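Local coordinates for Card1 endonuclease domain-containing protein (Vibrio cholerae, PDB 1XMX), which is of unknown function but carries a Card1-like endonuclease domain of the PDDEXK clan and may bind nucleic acid, at residues 341-347 with 362-368. Numbering follows the deposited sequence.
Sequences LVSFRPL and LIGPDEL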
loop_
_atom_site.group_PDB
_atom_site.type_symbol
_atom_site.label_atom_id
_atom_site.label_comp_id
_atom_site.label_asym_id
_atom_site.label_seq_id
_atom_site.Cartn_x
_atom_site.Cartn_y
_atom_site.Cartn_z
ATOM N N LEU A 341 2.605 -8.392 8.721
ATOM C CA LEU A 341 1.646 -9.516 8.881
ATOM C C LEU A 341 0.997 -9.411 10.250
ATOM O O LEU A 341 1.688 -9.369 11.262
ATOM C CB LEU A 341 2.346 -10.866 8.687
ATOM C CG LEU A 341 1.606 -12.149 9.038
ATOM C CD1 LEU A 341 0.360 -12.301 8.171
ATOM C CD2 LEU A 341 2.572 -13.355 8.845
ATOM N N VAL A 342 -0.339 -9.322 10.276
ATOM C CA VAL A 342 -1.059 -9.390 11.553
ATOM C C VAL A 342 -1.597 -10.831 11.702
ATOM O O VAL A 342 -2.310 -11.309 10.823
ATOM C CB VAL A 342 -2.196 -8.339 11.632
ATOM C CG1 VAL A 342 -3.009 -8.525 12.942
ATOM C CG2 VAL A 342 -1.585 -6.869 11.485
ATOM N N SER A 343 -1.230 -11.506 12.788
ATOM C CA SER A 343 -1.546 -12.911 12.967
ATOM C C SER A 343 -2.303 -13.095 14.282
ATOM O O SER A 343 -1.852 -12.640 15.323
ATOM C CB SER A 343 -0.267 -13.756 12.999
ATOM O OG SER A 343 -0.604 -15.143 13.065
ATOM N N PHE A 344 -3.471 -13.731 14.197
ATOM C CA PHE A 344 -4.286 -14.059 15.333
ATOM C C PHE A 344 -3.678 -15.211 16.132
ATOM O O PHE A 344 -3.827 -15.260 17.375
ATOM C CB PHE A 344 -5.690 -14.403 14.827
ATOM C CG PHE A 344 -6.654 -14.864 15.907
ATOM C CD1 PHE A 344 -7.147 -13.967 16.857
ATOM C CD2 PHE A 344 -7.091 -16.164 15.941
ATOM C CE1 PHE A 344 -8.047 -14.384 17.849
ATOM C CE2 PHE A 344 -7.980 -16.579 16.919
ATOM C CZ PHE A 344 -8.456 -15.691 17.875
ATOM N N ARG A 345 -2.961 -16.109 15.446
ATOM C CA ARG A 345 -2.350 -17.242 16.087
ATOM C C ARG A 345 -0.870 -17.010 16.354
ATOM O O ARG A 345 -0.236 -16.262 15.649
ATOM C CB ARG A 345 -2.558 -18.501 15.223
ATOM C CG ARG A 345 -4.065 -18.900 14.955
ATOM C CD ARG A 345 -4.563 -20.045 15.868
ATOM N NE ARG A 345 -4.865 -19.625 17.257
ATOM C CZ ARG A 345 -4.390 -20.195 18.380
ATOM N NH1 ARG A 345 -3.593 -21.258 18.325
ATOM N NH2 ARG A 345 -4.711 -19.702 19.580
ATOM N N PRO A 346 -0.307 -17.692 17.369
ATOM C CA PRO A 346 1.099 -17.533 17.770
ATOM C C PRO A 346 2.023 -17.702 16.577
ATOM O O PRO A 346 1.711 -18.421 15.656
ATOM C CB PRO A 346 1.319 -18.671 18.773
ATOM C CG PRO A 346 -0.067 -18.994 19.283
ATOM C CD PRO A 346 -1.038 -18.649 18.218
ATOM N N LEU A 347 3.162 -17.023 16.585
ATOM C CA LEU A 347 4.109 -17.175 15.492
ATOM C C LEU A 347 5.336 -17.971 15.951
ATOM O O LEU A 347 5.951 -17.658 16.954
ATOM C CB LEU A 347 4.511 -15.806 14.961
ATOM C CG LEU A 347 3.400 -14.755 15.021
ATOM C CD1 LEU A 347 3.675 -13.686 16.139
ATOM C CD2 LEU A 347 3.228 -14.144 13.659
ATOM N N LEU A 362 5.641 -7.521 12.264
ATOM C CA LEU A 362 4.673 -8.518 12.747
ATOM C C LEU A 362 3.821 -7.960 13.891
ATOM O O LEU A 362 4.331 -7.264 14.776
ATOM C CB LEU A 362 5.389 -9.790 13.275
ATOM C CG LEU A 362 6.095 -10.687 12.272
ATOM C CD1 LEU A 362 6.643 -11.904 12.961
ATOM C CD2 LEU A 362 5.190 -11.098 11.140
ATOM N N ILE A 363 2.549 -8.321 13.891
ATOM C CA ILE A 363 1.755 -8.217 15.120
ATOM C C ILE A 363 1.086 -9.588 15.423
ATOM O O ILE A 363 0.208 -10.056 14.681
ATOM C CB ILE A 363 0.696 -7.098 15.066
ATOM C CG1 ILE A 363 1.358 -5.707 14.929
ATOM C CG2 ILE A 363 -0.146 -7.090 16.335
ATOM C CD1 ILE A 363 0.285 -4.556 14.759
ATOM N N GLY A 364 1.521 -10.222 16.491
ATOM C CA GLY A 364 0.900 -11.479 16.873
ATOM C C GLY A 364 -0.117 -11.332 17.994
ATOM O O GLY A 364 -0.461 -10.196 18.441
ATOM N N PRO A 365 -0.629 -12.495 18.457
ATOM C CA PRO A 365 -1.724 -12.530 19.433
ATOM C C PRO A 365 -1.422 -11.742 20.695
ATOM O O PRO A 365 -2.297 -11.109 21.242
ATOM C CB PRO A 365 -1.880 -14.036 19.741
ATOM C CG PRO A 365 -0.656 -14.702 19.166
ATOM C CD PRO A 365 -0.205 -13.846 18.034
ATOM N N ASP A 366 -0.192 -11.778 21.168
ATOM C CA ASP A 366 0.134 -11.133 22.426
ATOM C C ASP A 366 -0.067 -9.614 22.307
ATOM O O ASP A 366 -0.563 -8.935 23.245
ATOM C CB ASP A 366 1.567 -11.488 22.827
ATOM C CG ASP A 366 1.724 -12.970 23.215
ATOM O OD1 ASP A 366 0.711 -13.631 23.597
ATOM O OD2 ASP A 366 2.871 -13.475 23.129
ATOM N N GLU A 367 0.254 -9.087 21.130
ATOM C CA GLU A 367 0.206 -7.657 20.908
ATOM C C GLU A 367 -1.076 -7.194 20.282
ATOM O O GLU A 367 -1.281 -5.990 20.086
ATOM C CB GLU A 367 1.380 -7.298 20.035
ATOM C CG GLU A 367 2.579 -7.981 20.617
ATOM C CD GLU A 367 3.609 -8.212 19.587
ATOM O OE1 GLU A 367 4.342 -7.214 19.372
ATOM O OE2 GLU A 367 3.653 -9.352 19.002
ATOM N N LEU A 368 -1.949 -8.138 19.964
ATOM C CA LEU A 368 -3.235 -7.738 19.403
ATOM C C LEU A 368 -4.083 -6.871 20.326
ATOM O O LEU A 368 -4.906 -6.054 19.856
ATOM C CB LEU A 368 -4.030 -8.948 18.928
ATOM C CG LEU A 368 -3.709 -9.516 17.565
ATOM C CD1 LEU A 368 -4.646 -10.705 17.407
ATOM C CD2 LEU A 368 -3.970 -8.452 16.471
#
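The ring of F344 receives CD1 of L368 obliquely, the two side chains crossing at about a right angle with L368 CD1 4.1 Å from F344 CD1, while W253 meets the same ring edge-to-face and A181 and L188 of helix 181-201 touch it too. A second flat group, the guanidinium of R345, has CD of P346 over the centre of one face. Both lie where the chain leaves a parallel strand pair, the two strands of a beta-alpha-beta crossover through helix 349-358 in the Card1-like endonuclease domain, and the example illustrates how such a pair gives way beyond its last rung to largely apolar contact between the loops that follow. In the strands, I363 N donates to L341 O (3.0 Å, 168°) and S343 N to I363 O (2.8 Å, 175°), so I363 is gripped from both of its backbone polar groups. V342 and I363 share one face of the sheet, with V342 CG1, anti to its own N (chi1 175°), reaching CD2 of L368 at 3.7 Å; L341 and L362 lie side by side on the other, where helix 321-333 covers L341. P365 has no N-H for S343 O, which receives a CA-H...O contact from G364; the proline ring packs with CB 3.3 Å from F344 O. S343 OG ties the adjoining loop, donating in the carbonyl plane to a lone pair of R345 O. L347 slides past L362 in the opposite direction, and its CD1 comes to 3.6 Å from CA of G364, just after the strand.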